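Local structure of lantibiotic dehydratase (5EHK) at residues 3-8 with 389-394; 497-502 with 790-795; 206-211 with 230-235; 201-206 with 428-433. The protein probably dehydrates serine and threonine residues of the precursor peptide of the lantibiotic NAI-107, using glutamate delivered by glutamyl-tRNA. One frame throughout, in Å; residues are numbered along the deposited sequence.

Contact 1: 3-8 with 389-394; sequences DSPFRA and AAEALW
Phe6 presents its ring edge to the Trp394 indole, with CZ over one indole face. It is a T-shaped pair: the centroids of the Phe6 ring and the Trp394 five-membered ring lie 5.7 Å apart, and the planes stand at 87°. A chi1 of -177° swings the Trp394 indole to where its face meets the Phe6 edge; its NE1 is anchored to the backbone O of Arg661.

The apolar contacts continue along the same ring edge. Phe6 CE2 sits 3.8 Å from Trp394 CB, and Phe6 CD2 lies 3.8 Å from Ala390 CB, one helical turn earlier. This is a helix packed on a β-sheet: helix 380-395 runs over the start of strand 6-17, the axes of 6-8 and 389-394 being 9.2 Å apart at 143°. Leu790 and Leu501, from strands 785-792 and 500-508, also pack against Phe6.

Just before the strand, Pro5 rests on the extended chain of Glu391, crossing it at about a right angle, with Pro5 CD 3.4 Å from Glu391 CG.

The polar bonds here tie down the chain end. Ser4 OG accepts from Phe6 N at 3.0 Å, closing an ST turn, and is also hydrogen-bonded to the backbone O of Glu387, one turn before Glu391, while its nearest atom in 389-394 is Glu391 CB at 3.9 Å.

Contact 2: 497-502 with 790-795; sequences LPNSLE and LERRDR
Asn499 OD1 takes two N-H groups of the Arg792 guanidinium. The bond from Arg792 NH1 to Asn499 OD1 is the better one, at 3.2 Å and 154°, with the oxygen close to the guanidinium plane; NH2 adds a weak second bond. The amide and guanidinium planes are turned 74° apart, although the two side chains run side by side in the same direction. Arg792 NH1 also gives a weak bond to Leu497 O at 3.1 Å, so this one nitrogen bridges two residues of the bend leading into strand 500-508.

The chain of Arg792 turns at chi3 (51°), which brings the edge of the guanidinium back to its own segment. There NE donates to Asp794 O and NH2 to Arg795 O, both acceptors in the guanidinium plane. These two bonds and the one from NH1 to Asn499 OD1 fix its rotation, while its CD packs 3.7 Å from Leu497 CB.

Beyond the arginine the two segments pair as antiparallel strands. Arg792 N donates to Asn499 O at 3.1 Å. Ser500 and Glu791 form a non-hydrogen-bonded pair; Leu501 and Leu790 form the hydrogen-bonded one, with Leu501 N to Leu790 O and Leu790 N to Leu501 O both 3.0 Å.

Glu791 reaches across to Trp9 NE1, and Ser500 OG to Ala533 N. On the other face, Leu501 and Leu790 both pack on Phe6, and Leu790 also meets Glu387 and Ala390 of helix 380-395. Strand 785-792 lies between strands 500-508 and 6-17, with that helix packed over it.

Contact 3: 206-211 with 230-235; sequences GDRIVL and SARRSP
Arg208 leaves its strand with CB 3.4 Å from Ala231 O, then bends at chi2 (-144°) and chi3 to fold back over strand 228-232. Its CD comes to 3.2 Å from Ser230 OG, and NE makes a long, weak ion pair with Asp837 of the second subunit. At the tip, Arg208 NH1 donates to Ser230 OG at 3.0 Å, the hydroxyl lying nearly in the guanidinium plane. One face of that guanidinium lies over the backbone between Ala231 and Arg232, and Arg232 CB lies beside Arg208 NH2, 4.1 Å away. In the second subunit, Asp833 is hydrogen-bonded to Ser230 OG and packs against Arg208.

Backbone bonds join the two strands as antiparallel neighbours: Ile209 N reaches Ala231 O at 2.7 Å, and Ala231 N returns to Ile209 O at 2.9 Å. Ile209 CG2 meets Ala231 CB at 3.5 Å on one face of this pair. Beyond the last pair, Arg233 N binds Asp207 O. A salt bridge from Asp207 OD2 to Arg232 NH1, 3.1 Å long, ties the ends together, carboxylate and guanidinium planes 54° apart.

Strand 208-212 is the middle of a three-stranded antiparallel sheet, flanked by 203-205 and 228-232; Ile209 also packs on Leu241 of helix 235-243, which begins right after Ser234.

Contact 4: 201-206 with 428-433; sequences TLTVRG and LLDDTR
Arg205 and Asp430 make a salt bridge between an outer strand of a small antiparallel sheet and the loop after strand 423-424. That loop is shaped by an Asx motif at Asp430, and both sides of the contact are within reach of the second subunit.

Charge pairing links the two segments. Arg205 NH2 lies 2.5 Å from Asp430 OD1, the side chains coming from opposite directions and the guanidinium and carboxylate planes only 27° apart. The Arg205 chain is extended from CG to NE (chi2 178°, chi3 167°), which lets it span the gap from the strand. The OG1 of Thr203, two residues earlier on the strand, lies over one face of the guanidinium and is 3.8 Å from Asp430 OD1. Arg829 of the second subunit comes close to Arg205 NH2, a like charge that the salt bridge from Asp431 OD2 to the same Arg829 probably helps to balance.

Hydrogen bonds within the loop hold the acid in place. Asp430 OD2 accepts from Arg433 N at 2.6 Å, through the lone pair pointing away from OD1, and weakly from Thr432 N at 3.0 Å. One carboxylate oxygen thus organises the turn, leaving the other to face Arg205.

Arg433 meanwhile sends its side chain back to the strand, bending at chi3 so that the edge of its guanidinium faces the Val204 carbonyl, with NH1 3.2 Å from Val204 O.

The four contacts form two clusters on opposite sides of the chain's centre. Contacts 1 and 2, with centres about 9 Å apart, meet where strands 6-17 and 785-792 run side by side in one sheet, linked by Pro5 O to Arg793 N. Contacts 3 and 4, about 12 Å apart between centres, share Gly206 and the small sheet of strands 203-205, 208-212 and 228-232. About 52 Å separates the centres of contacts 1 and 3. Along the chain, contacts 1 and 4 interleave, while contact 2 opens only after the others have closed. Contacts 1, 2 and 4 all tie together segments far apart in sequence, and the pair 3 and 4 also faces the second subunit.

Contact 1: 3-8 with 389-394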
loop_
_atom_site.group_PDB
_atom_site.type_symbol
_atom_site.label_atom_id
_atom_site.label_comp_id
_atom_site.label_asym_id
_atom_site.label_seq_id
_atom_site.Cartn_x
_atom_site.Cartn_y
_atom_site.Cartn_z
ATOM N N ASP A 3 -0.258 -38.734 -19.621
ATOM C CA ASP A 3 -0.372 -37.418 -20.272
ATOM C C ASP A 3 -0.417 -36.142 -19.365
ATOM O O ASP A 3 -0.135 -35.040 -19.839
ATOM C CB ASP A 3 -1.497 -37.410 -21.326
ATOM C CG ASP A 3 -1.348 -36.265 -22.338
ATOM O OD1 ASP A 3 -0.493 -36.380 -23.250
ATOM O OD2 ASP A 3 -2.092 -35.260 -22.243
ATOM N N SER A 4 -0.780 -36.277 -18.090
ATOM C CA SER A 4 -0.700 -35.143 -17.159
ATOM C C SER A 4 0.746 -34.846 -16.797
ATOM O O SER A 4 1.571 -35.737 -16.819
ATOM C CB SER A 4 -1.477 -35.421 -15.866
ATOM O OG SER A 4 -1.245 -34.398 -14.895
ATOM N N PRO A 5 1.066 -33.576 -16.482
ATOM C CA PRO A 5 2.421 -33.297 -16.001
ATOM C C PRO A 5 2.621 -33.847 -14.592
ATOM O O PRO A 5 3.757 -33.920 -14.133
ATOM C CB PRO A 5 2.473 -31.771 -15.969
ATOM C CG PRO A 5 1.063 -31.354 -15.763
ATOM C CD PRO A 5 0.234 -32.359 -16.516
ATOM N N PHE A 6 1.547 -34.245 -13.920
ATOM C CA PHE A 6 1.693 -34.900 -12.621
ATOM C C PHE A 6 1.315 -36.382 -12.725
ATOM O O PHE A 6 0.405 -36.744 -13.484
ATOM C CB PHE A 6 0.842 -34.217 -11.536
ATOM C CG PHE A 6 1.118 -32.753 -11.386
ATOM C CD1 PHE A 6 2.312 -32.311 -10.835
ATOM C CD2 PHE A 6 0.188 -31.820 -11.810
ATOM C CE1 PHE A 6 2.574 -30.969 -10.705
ATOM C CE2 PHE A 6 0.435 -30.478 -11.690
ATOM C CZ PHE A 6 1.641 -30.045 -11.135
ATOM N N ARG A 7 2.034 -37.223 -11.978
ATOM C CA ARG A 7 1.709 -38.635 -11.829
ATOM C C ARG A 7 1.472 -38.877 -10.341
ATOM O O ARG A 7 2.316 -38.533 -9.527
ATOM C CB ARG A 7 2.900 -39.488 -12.289
ATOM C CG ARG A 7 2.758 -41.005 -12.045
ATOM C CD ARG A 7 4.106 -41.768 -12.187
ATOM N NE ARG A 7 4.776 -41.547 -13.470
ATOM C CZ ARG A 7 4.605 -42.302 -14.552
ATOM N NH1 ARG A 7 3.772 -43.334 -14.505
ATOM N NH2 ARG A 7 5.246 -42.006 -15.684
ATOM N N ALA A 8 0.340 -39.478 -9.979
ATOM C CA ALA A 8 0.070 -39.818 -8.575
ATOM C C ALA A 8 0.877 -41.031 -8.118
ATOM O O ALA A 8 1.327 -41.845 -8.932
ATOM C CB ALA A 8 -1.420 -40.060 -8.347
ATOM N N ALA A 389 -6.855 -33.163 -12.706
ATOM C CA ALA A 389 -7.380 -32.090 -11.887
ATOM C C ALA A 389 -6.239 -31.229 -11.358
ATOM O O ALA A 389 -6.234 -30.006 -11.539
ATOM C CB ALA A 389 -8.198 -32.659 -10.759
ATOM N N ALA A 390 -5.293 -31.888 -10.685
ATOM C CA ALA A 390 -4.047 -31.272 -10.268
ATOM C C ALA A 390 -3.476 -30.403 -11.395
ATOM O O ALA A 390 -3.118 -29.242 -11.161
ATOM C CB ALA A 390 -3.047 -32.334 -9.847
ATOM N N GLU A 391 -3.449 -30.920 -12.621
ATOM C CA GLU A 391 -2.964 -30.107 -13.730
ATOM C C GLU A 391 -3.789 -28.818 -13.909
ATOM O O GLU A 391 -3.238 -27.726 -14.101
ATOM C CB GLU A 391 -2.916 -30.913 -15.038
ATOM C CG GLU A 391 -2.347 -30.134 -16.237
ATOM C CD GLU A 391 -2.609 -30.808 -17.589
ATOM O OE1 GLU A 391 -3.432 -31.748 -17.650
ATOM O OE2 GLU A 391 -1.960 -30.417 -18.589
ATOM N N ALA A 392 -5.102 -28.946 -13.784
ATOM C CA ALA A 392 -5.987 -27.824 -14.004
ATOM C C ALA A 392 -5.698 -26.703 -13.004
ATOM O O ALA A 392 -5.547 -25.533 -13.385
ATOM C CB ALA A 392 -7.429 -28.276 -13.886
ATOM N N LEU A 393 -5.653 -27.082 -11.727
ATOM C CA LEU A 393 -5.292 -26.180 -10.644
ATOM C C LEU A 393 -3.936 -25.548 -10.875
ATOM O O LEU A 393 -3.715 -24.395 -10.527
ATOM C CB LEU A 393 -5.283 -26.899 -9.305
ATOM C CG LEU A 393 -6.677 -27.221 -8.773
ATOM C CD1 LEU A 393 -6.557 -27.752 -7.359
ATOM C CD2 LEU A 393 -7.619 -26.021 -8.838
ATOM N N TRP A 394 -3.005 -26.306 -11.427
ATOM C CA TRP A 394 -1.699 -25.727 -11.668
ATOM C C TRP A 394 -1.776 -24.694 -12.772
ATOM O O TRP A 394 -1.226 -23.616 -12.636
ATOM C CB TRP A 394 -0.652 -26.799 -11.992
ATOM C CG TRP A 394 0.728 -26.238 -12.185
ATOM C CD1 TRP A 394 1.567 -25.780 -11.218
ATOM C CD2 TRP A 394 1.435 -26.106 -13.425
ATOM N NE1 TRP A 394 2.749 -25.352 -11.784
ATOM C CE2 TRP A 394 2.690 -25.551 -13.136
ATOM C CE3 TRP A 394 1.127 -26.410 -14.750
ATOM C CZ2 TRP A 394 3.627 -25.293 -14.117
ATOM C CZ3 TRP A 394 2.057 -26.148 -15.721
ATOM C CH2 TRP A 394 3.289 -25.595 -15.408
#

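Contact 2: 497-502 with 790-795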
loop_
_atom_site.group_PDB
_atom_site.type_symbol
_atom_site.label_atom_id
_atom_site.label_comp_id
_atom_site.label_asym_id
_atom_site.label_seq_id
_atom_site.Cartn_x
_atom_site.Cartn_y
_atom_site.Cartn_z
ATOM N N LEU A 497 7.189 -26.466 -13.190
ATOM C CA LEU A 497 6.422 -27.473 -12.489
ATOM C C LEU A 497 7.079 -27.768 -11.155
ATOM O O LEU A 497 8.288 -27.919 -11.073
ATOM C CB LEU A 497 6.293 -28.747 -13.324
ATOM C CG LEU A 497 5.308 -28.725 -14.497
ATOM C CD1 LEU A 497 5.603 -29.908 -15.378
ATOM C CD2 LEU A 497 3.874 -28.755 -14.004
ATOM N N PRO A 498 6.275 -27.860 -10.103
ATOM C CA PRO A 498 6.823 -28.124 -8.775
ATOM C C PRO A 498 7.280 -29.567 -8.663
ATOM O O PRO A 498 6.823 -30.399 -9.456
ATOM C CB PRO A 498 5.615 -27.920 -7.871
ATOM C CG PRO A 498 4.460 -28.329 -8.734
ATOM C CD PRO A 498 4.803 -27.837 -10.103
ATOM N N ASN A 499 8.144 -29.856 -7.693
ATOM C CA ASN A 499 8.568 -31.230 -7.408
ATOM C C ASN A 499 7.413 -32.132 -6.981
ATOM O O ASN A 499 7.260 -33.219 -7.515
ATOM C CB ASN A 499 9.645 -31.276 -6.329
ATOM C CG ASN A 499 10.834 -30.392 -6.647
ATOM O OD1 ASN A 499 11.291 -30.308 -7.792
ATOM N ND2 ASN A 499 11.371 -29.752 -5.613
ATOM N N SER A 500 6.588 -31.687 -6.043
ATOM C CA SER A 500 5.500 -32.537 -5.575
ATOM C C SER A 500 4.317 -31.779 -4.936
ATOM O O SER A 500 4.353 -30.570 -4.791
ATOM C CB SER A 500 6.049 -33.620 -4.632
ATOM O OG SER A 500 6.379 -33.136 -3.333
ATOM N N LEU A 501 3.252 -32.496 -4.602
ATOM C CA LEU A 501 2.081 -31.891 -3.971
ATOM C C LEU A 501 1.162 -32.972 -3.383
ATOM O O LEU A 501 1.409 -34.156 -3.583
ATOM C CB LEU A 501 1.317 -30.984 -4.945
ATOM C CG LEU A 501 0.646 -31.634 -6.148
ATOM C CD1 LEU A 501 -0.641 -30.894 -6.433
ATOM C CD2 LEU A 501 1.571 -31.645 -7.381
ATOM N N GLU A 502 0.144 -32.555 -2.629
ATOM C CA GLU A 502 -0.825 -33.465 -2.037
ATOM C C GLU A 502 -2.202 -32.850 -2.117
ATOM O O GLU A 502 -2.400 -31.739 -1.650
ATOM C CB GLU A 502 -0.467 -33.774 -0.570
ATOM C CG GLU A 502 0.798 -34.640 -0.437
ATOM C CD GLU A 502 1.224 -34.927 1.000
ATOM O OE1 GLU A 502 0.911 -34.124 1.921
ATOM O OE2 GLU A 502 1.896 -35.965 1.196
ATOM N N LEU A 790 1.334 -36.482 -5.496
ATOM C CA LEU A 790 1.639 -36.475 -6.922
ATOM C C LEU A 790 3.016 -35.841 -7.102
ATOM O O LEU A 790 3.389 -34.959 -6.323
ATOM C CB LEU A 790 0.583 -35.685 -7.710
ATOM C CG LEU A 790 -0.875 -36.186 -7.677
ATOM C CD1 LEU A 790 -1.633 -35.488 -6.586
ATOM C CD2 LEU A 790 -1.620 -36.031 -9.013
ATOM N N GLU A 791 3.787 -36.310 -8.085
ATOM C CA GLU A 791 5.112 -35.751 -8.360
ATOM C C GLU A 791 5.164 -35.275 -9.791
ATOM O O GLU A 791 4.383 -35.739 -10.623
ATOM C CB GLU A 791 6.219 -36.786 -8.158
ATOM C CG GLU A 791 6.228 -37.465 -6.803
ATOM C CD GLU A 791 7.355 -38.492 -6.662
ATOM O OE1 GLU A 791 8.060 -38.760 -7.668
ATOM O OE2 GLU A 791 7.565 -38.988 -5.528
ATOM N N ARG A 792 6.085 -34.365 -10.094
ATOM C CA ARG A 792 6.313 -34.004 -11.481
ATOM C C ARG A 792 6.643 -35.281 -12.260
ATOM O O ARG A 792 7.536 -36.037 -11.863
ATOM C CB ARG A 792 7.453 -33.007 -11.576
ATOM C CG ARG A 792 7.648 -32.423 -12.970
ATOM C CD ARG A 792 8.799 -31.393 -13.019
ATOM N NE ARG A 792 10.039 -31.902 -12.433
ATOM C CZ ARG A 792 10.576 -31.443 -11.309
ATOM N NH1 ARG A 792 9.995 -30.447 -10.660
ATOM N NH2 ARG A 792 11.701 -31.972 -10.843
ATOM N N ARG A 793 5.901 -35.538 -13.339
ATOM C CA ARG A 793 6.078 -36.754 -14.158
ATOM C C ARG A 793 7.480 -36.797 -14.785
ATOM O O ARG A 793 8.231 -37.734 -14.545
ATOM C CB ARG A 793 4.962 -36.864 -15.230
ATOM C CG ARG A 793 4.887 -38.202 -15.992
ATOM C CD ARG A 793 3.647 -38.307 -16.913
ATOM N NE ARG A 793 2.408 -38.383 -16.142
ATOM C CZ ARG A 793 1.878 -39.512 -15.674
ATOM N NH1 ARG A 793 2.470 -40.672 -15.908
ATOM N NH2 ARG A 793 0.763 -39.484 -14.953
ATOM N N ASP A 794 7.834 -35.750 -15.526
ATOM C CA ASP A 794 9.168 -35.586 -16.092
ATOM C C ASP A 794 10.063 -35.079 -14.986
ATOM O O ASP A 794 10.118 -33.881 -14.718
ATOM C CB ASP A 794 9.169 -34.559 -17.213
ATOM C CG ASP A 794 10.572 -34.203 -17.679
ATOM O OD1 ASP A 794 11.539 -34.903 -17.288
ATOM O OD2 ASP A 794 10.716 -33.221 -18.451
ATOM N N ARG A 795 10.783 -35.997 -14.363
ATOM C CA ARG A 795 11.419 -35.719 -13.096
ATOM C C ARG A 795 12.695 -34.855 -13.176
ATOM O O ARG A 795 13.129 -34.319 -12.155
ATOM C CB ARG A 795 11.718 -37.036 -12.379
ATOM C CG ARG A 795 12.986 -37.719 -12.899
ATOM C CD ARG A 795 13.949 -37.977 -11.743
ATOM N NE ARG A 795 13.170 -38.440 -10.601
ATOM C CZ ARG A 795 13.561 -38.374 -9.333
ATOM N NH1 ARG A 795 14.753 -37.863 -9.013
ATOM N NH2 ARG A 795 12.741 -38.836 -8.383
#

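Contact 3: 206-211 with 230-235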
loop_
_atom_site.group_PDB
_atom_site.type_symbol
_atom_site.label_atom_id
_atom_site.label_comp_id
_atom_site.label_asym_id
_atom_site.label_seq_id
_atom_site.Cartn_x
_atom_site.Cartn_y
_atom_site.Cartn_z
ATOM N N GLY A 206 27.673 -8.010 20.336
ATOM C CA GLY A 206 28.625 -7.338 21.199
ATOM C C GLY A 206 29.293 -8.349 22.102
ATOM O O GLY A 206 29.940 -9.271 21.621
ATOM N N ASP A 207 29.092 -8.192 23.408
ATOM C CA ASP A 207 29.619 -9.111 24.411
ATOM C C ASP A 207 28.529 -10.017 24.968
ATOM O O ASP A 207 28.723 -10.683 25.984
ATOM C CB ASP A 207 30.183 -8.321 25.574
ATOM C CG ASP A 207 29.115 -7.503 26.261
ATOM O OD1 ASP A 207 28.349 -6.814 25.533
ATOM O OD2 ASP A 207 29.002 -7.590 27.506
ATOM N N ARG A 208 27.379 -10.039 24.308
ATOM C CA ARG A 208 26.271 -10.875 24.752
ATOM C C ARG A 208 25.967 -11.969 23.744
ATOM O O ARG A 208 26.170 -11.803 22.524
ATOM C CB ARG A 208 25.011 -10.045 24.937
ATOM C CG ARG A 208 25.172 -8.837 25.832
ATOM C CD ARG A 208 23.916 -8.621 26.652
ATOM N NE ARG A 208 24.311 -8.499 28.045
ATOM C CZ ARG A 208 23.698 -9.088 29.062
ATOM N NH1 ARG A 208 22.622 -9.834 28.856
ATOM N NH2 ARG A 208 24.169 -8.911 30.290
ATOM N N ILE A 209 25.498 -13.100 24.265
ATOM C CA ILE A 209 24.928 -14.154 23.436
ATOM C C ILE A 209 23.380 -14.036 23.476
ATOM O O ILE A 209 22.769 -13.895 24.541
ATOM C CB ILE A 209 25.474 -15.545 23.852
ATOM C CG1 ILE A 209 25.170 -16.591 22.785
ATOM C CG2 ILE A 209 24.934 -15.971 25.180
ATOM C CD1 ILE A 209 25.858 -16.309 21.463
ATOM N N VAL A 210 22.754 -14.034 22.304
ATOM C CA VAL A 210 21.313 -13.837 22.233
ATOM C C VAL A 210 20.606 -14.990 21.551
ATOM O O VAL A 210 21.036 -15.448 20.492
ATOM C CB VAL A 210 20.950 -12.499 21.541
ATOM C CG1 VAL A 210 19.460 -12.373 21.326
ATOM C CG2 VAL A 210 21.441 -11.320 22.377
ATOM N N LEU A 211 19.547 -15.479 22.195
ATOM C CA LEU A 211 18.624 -16.436 21.595
ATOM C C LEU A 211 17.268 -15.766 21.353
ATOM O O LEU A 211 16.535 -15.485 22.291
ATOM C CB LEU A 211 18.443 -17.666 22.493
ATOM C CG LEU A 211 17.450 -18.756 22.035
ATOM C CD1 LEU A 211 17.923 -19.346 20.732
ATOM C CD2 LEU A 211 17.295 -19.873 23.067
ATOM N N SER A 230 18.962 -13.129 26.891
ATOM C CA SER A 230 20.197 -12.367 26.677
ATOM C C SER A 230 21.217 -12.683 27.746
ATOM O O SER A 230 21.097 -12.194 28.867
ATOM C CB SER A 230 19.912 -10.864 26.708
ATOM O OG SER A 230 21.063 -10.112 26.362
ATOM N N ALA A 231 22.214 -13.497 27.410
ATOM C CA ALA A 231 23.257 -13.859 28.370
ATOM C C ALA A 231 24.560 -13.123 28.055
ATOM O O ALA A 231 24.842 -12.854 26.893
ATOM C CB ALA A 231 23.484 -15.354 28.343
ATOM N N ARG A 232 25.353 -12.788 29.071
ATOM C CA ARG A 232 26.677 -12.226 28.812
ATOM C C ARG A 232 27.619 -13.311 28.278
ATOM O O ARG A 232 27.678 -14.421 28.813
ATOM C CB ARG A 232 27.282 -11.586 30.060
ATOM C CG ARG A 232 28.676 -10.991 29.820
ATOM C CD ARG A 232 29.311 -10.414 31.080
ATOM N NE ARG A 232 28.448 -9.426 31.739
ATOM C CZ ARG A 232 28.469 -8.109 31.508
ATOM N NH1 ARG A 232 29.317 -7.589 30.623
ATOM N NH2 ARG A 232 27.641 -7.306 32.174
ATOM N N ARG A 233 28.375 -12.980 27.235
ATOM C CA ARG A 233 29.240 -13.962 26.575
ATOM C C ARG A 233 30.678 -13.902 27.102
ATOM O O ARG A 233 31.566 -13.339 26.481
ATOM C CB ARG A 233 29.212 -13.756 25.063
ATOM C CG ARG A 233 30.013 -14.762 24.267
ATOM C CD ARG A 233 29.834 -14.501 22.772
ATOM N NE ARG A 233 30.647 -15.403 21.964
ATOM C CZ ARG A 233 31.812 -15.050 21.440
ATOM N NH1 ARG A 233 32.273 -13.834 21.670
ATOM N NH2 ARG A 233 32.516 -15.907 20.718
ATOM N N SER A 234 30.886 -14.490 28.267
ATOM C CA SER A 234 32.196 -14.538 28.895
ATOM C C SER A 234 33.078 -15.526 28.147
ATOM O O SER A 234 32.592 -16.229 27.272
ATOM C CB SER A 234 32.030 -14.976 30.355
ATOM O OG SER A 234 31.356 -16.225 30.439
ATOM N N PRO A 235 34.382 -15.569 28.469
ATOM C CA PRO A 235 35.256 -16.538 27.804
ATOM C C PRO A 235 34.878 -17.987 28.071
ATOM O O PRO A 235 35.107 -18.835 27.215
ATOM C CB PRO A 235 36.635 -16.239 28.392
ATOM C CG PRO A 235 36.571 -14.869 28.872
ATOM C CD PRO A 235 35.150 -14.565 29.228
#

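Contact 4: 201-206 with 428-433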
loop_
_atom_site.group_PDB
_atom_site.type_symbol
_atom_site.label_atom_id
_atom_site.label_comp_id
_atom_site.label_asym_id
_atom_site.label_seq_id
_atom_site.Cartn_x
_atom_site.Cartn_y
_atom_site.Cartn_z
ATOM N N THR A 201 20.426 -21.384 16.615
ATOM C CA THR A 201 20.079 -20.035 16.199
ATOM C C THR A 201 20.590 -18.939 17.124
ATOM O O THR A 201 20.102 -17.801 17.065
ATOM C CB THR A 201 18.578 -19.856 16.023
ATOM O OG1 THR A 201 17.961 -19.972 17.296
ATOM C CG2 THR A 201 18.020 -20.907 15.098
ATOM N N LEU A 202 21.552 -19.271 17.980
ATOM C CA LEU A 202 22.202 -18.253 18.798
ATOM C C LEU A 202 22.839 -17.222 17.898
ATOM O O LEU A 202 23.456 -17.552 16.899
ATOM C CB LEU A 202 23.288 -18.878 19.681
ATOM C CG LEU A 202 22.738 -19.828 20.735
ATOM C CD1 LEU A 202 23.840 -20.453 21.576
ATOM C CD2 LEU A 202 21.720 -19.085 21.597
ATOM N N THR A 203 22.707 -15.964 18.264
ATOM C CA THR A 203 23.363 -14.913 17.509
ATOM C C THR A 203 24.130 -14.053 18.509
ATOM O O THR A 203 23.631 -13.773 19.617
ATOM C CB THR A 203 22.372 -14.089 16.620
ATOM O OG1 THR A 203 22.546 -12.684 16.860
ATOM C CG2 THR A 203 20.897 -14.497 16.868
ATOM N N VAL A 204 25.362 -13.705 18.131
ATOM C CA VAL A 204 26.287 -12.908 18.944
ATOM C C VAL A 204 26.111 -11.401 18.784
ATOM O O VAL A 204 26.296 -10.864 17.699
ATOM C CB VAL A 204 27.728 -13.221 18.543
ATOM C CG1 VAL A 204 28.700 -12.313 19.271
ATOM C CG2 VAL A 204 28.031 -14.659 18.815
ATOM N N ARG A 205 25.788 -10.700 19.862
ATOM C CA ARG A 205 25.676 -9.245 19.782
ATOM C C ARG A 205 26.571 -8.579 20.812
ATOM O O ARG A 205 26.275 -8.594 22.008
ATOM C CB ARG A 205 24.238 -8.797 19.972
ATOM C CG ARG A 205 23.383 -9.091 18.779
ATOM C CD ARG A 205 21.939 -8.683 18.984
ATOM N NE ARG A 205 21.275 -8.722 17.700
ATOM C CZ ARG A 205 20.377 -9.642 17.361
ATOM N NH1 ARG A 205 20.009 -10.574 18.233
ATOM N NH2 ARG A 205 19.822 -9.615 16.152
ATOM N N GLY A 206 27.673 -8.010 20.336
ATOM C CA GLY A 206 28.625 -7.338 21.199
ATOM C C GLY A 206 29.293 -8.349 22.102
ATOM O O GLY A 206 29.940 -9.271 21.621
ATOM N N LEU A 428 21.819 -13.051 7.219
ATOM C CA LEU A 428 20.732 -12.507 6.428
ATOM C C LEU A 428 19.517 -12.263 7.310
ATOM O O LEU A 428 18.878 -11.234 7.195
ATOM C CB LEU A 428 20.346 -13.477 5.317
ATOM C CG LEU A 428 19.294 -12.937 4.353
ATOM C CD1 LEU A 428 19.858 -11.771 3.564
ATOM C CD2 LEU A 428 18.773 -14.018 3.442
ATOM N N LEU A 429 19.217 -13.183 8.222
ATOM C CA LEU A 429 18.005 -13.075 9.031
ATOM C C LEU A 429 18.131 -12.083 10.184
ATOM O O LEU A 429 17.138 -11.746 10.832
ATOM C CB LEU A 429 17.586 -14.443 9.566
ATOM C CG LEU A 429 16.703 -15.290 8.643
ATOM C CD1 LEU A 429 16.304 -16.560 9.328
ATOM C CD2 LEU A 429 15.478 -14.522 8.222
ATOM N N ASP A 430 19.358 -11.633 10.437
ATOM C CA ASP A 430 19.640 -10.686 11.507
ATOM C C ASP A 430 19.225 -9.241 11.180
ATOM O O ASP A 430 19.578 -8.707 10.133
ATOM C CB ASP A 430 21.123 -10.725 11.842
ATOM C CG ASP A 430 21.459 -9.894 13.041
ATOM O OD1 ASP A 430 21.141 -10.341 14.161
ATOM O OD2 ASP A 430 22.033 -8.800 12.874
ATOM N N ASP A 431 18.467 -8.632 12.085
ATOM C CA ASP A 431 18.003 -7.250 11.956
ATOM C C ASP A 431 19.138 -6.258 11.759
ATOM O O ASP A 431 19.017 -5.316 10.987
ATOM C CB ASP A 431 17.252 -6.857 13.210
ATOM C CG ASP A 431 15.830 -7.323 13.193
ATOM O OD1 ASP A 431 15.148 -7.106 12.162
ATOM O OD2 ASP A 431 15.393 -7.909 14.207
ATOM N N THR A 432 20.235 -6.477 12.467
ATOM C CA THR A 432 21.338 -5.548 12.463
ATOM C C THR A 432 22.309 -5.756 11.316
ATOM O O THR A 432 22.748 -4.783 10.681
ATOM C CB THR A 432 22.100 -5.592 13.777
ATOM O OG1 THR A 432 21.176 -5.496 14.876
ATOM C CG2 THR A 432 23.065 -4.462 13.826
ATOM N N ARG A 433 22.694 -7.005 11.078
ATOM C CA ARG A 433 23.719 -7.296 10.082
ATOM C C ARG A 433 23.164 -7.569 8.697
ATOM O O ARG A 433 23.882 -7.450 7.688
ATOM C CB ARG A 433 24.588 -8.458 10.524
ATOM C CG ARG A 433 25.092 -8.342 11.929
ATOM C CD ARG A 433 25.920 -9.539 12.276
ATOM N NE ARG A 433 27.310 -9.213 12.518
ATOM C CZ ARG A 433 27.903 -9.405 13.699
ATOM N NH1 ARG A 433 27.214 -9.905 14.743
ATOM N NH2 ARG A 433 29.191 -9.086 13.834
#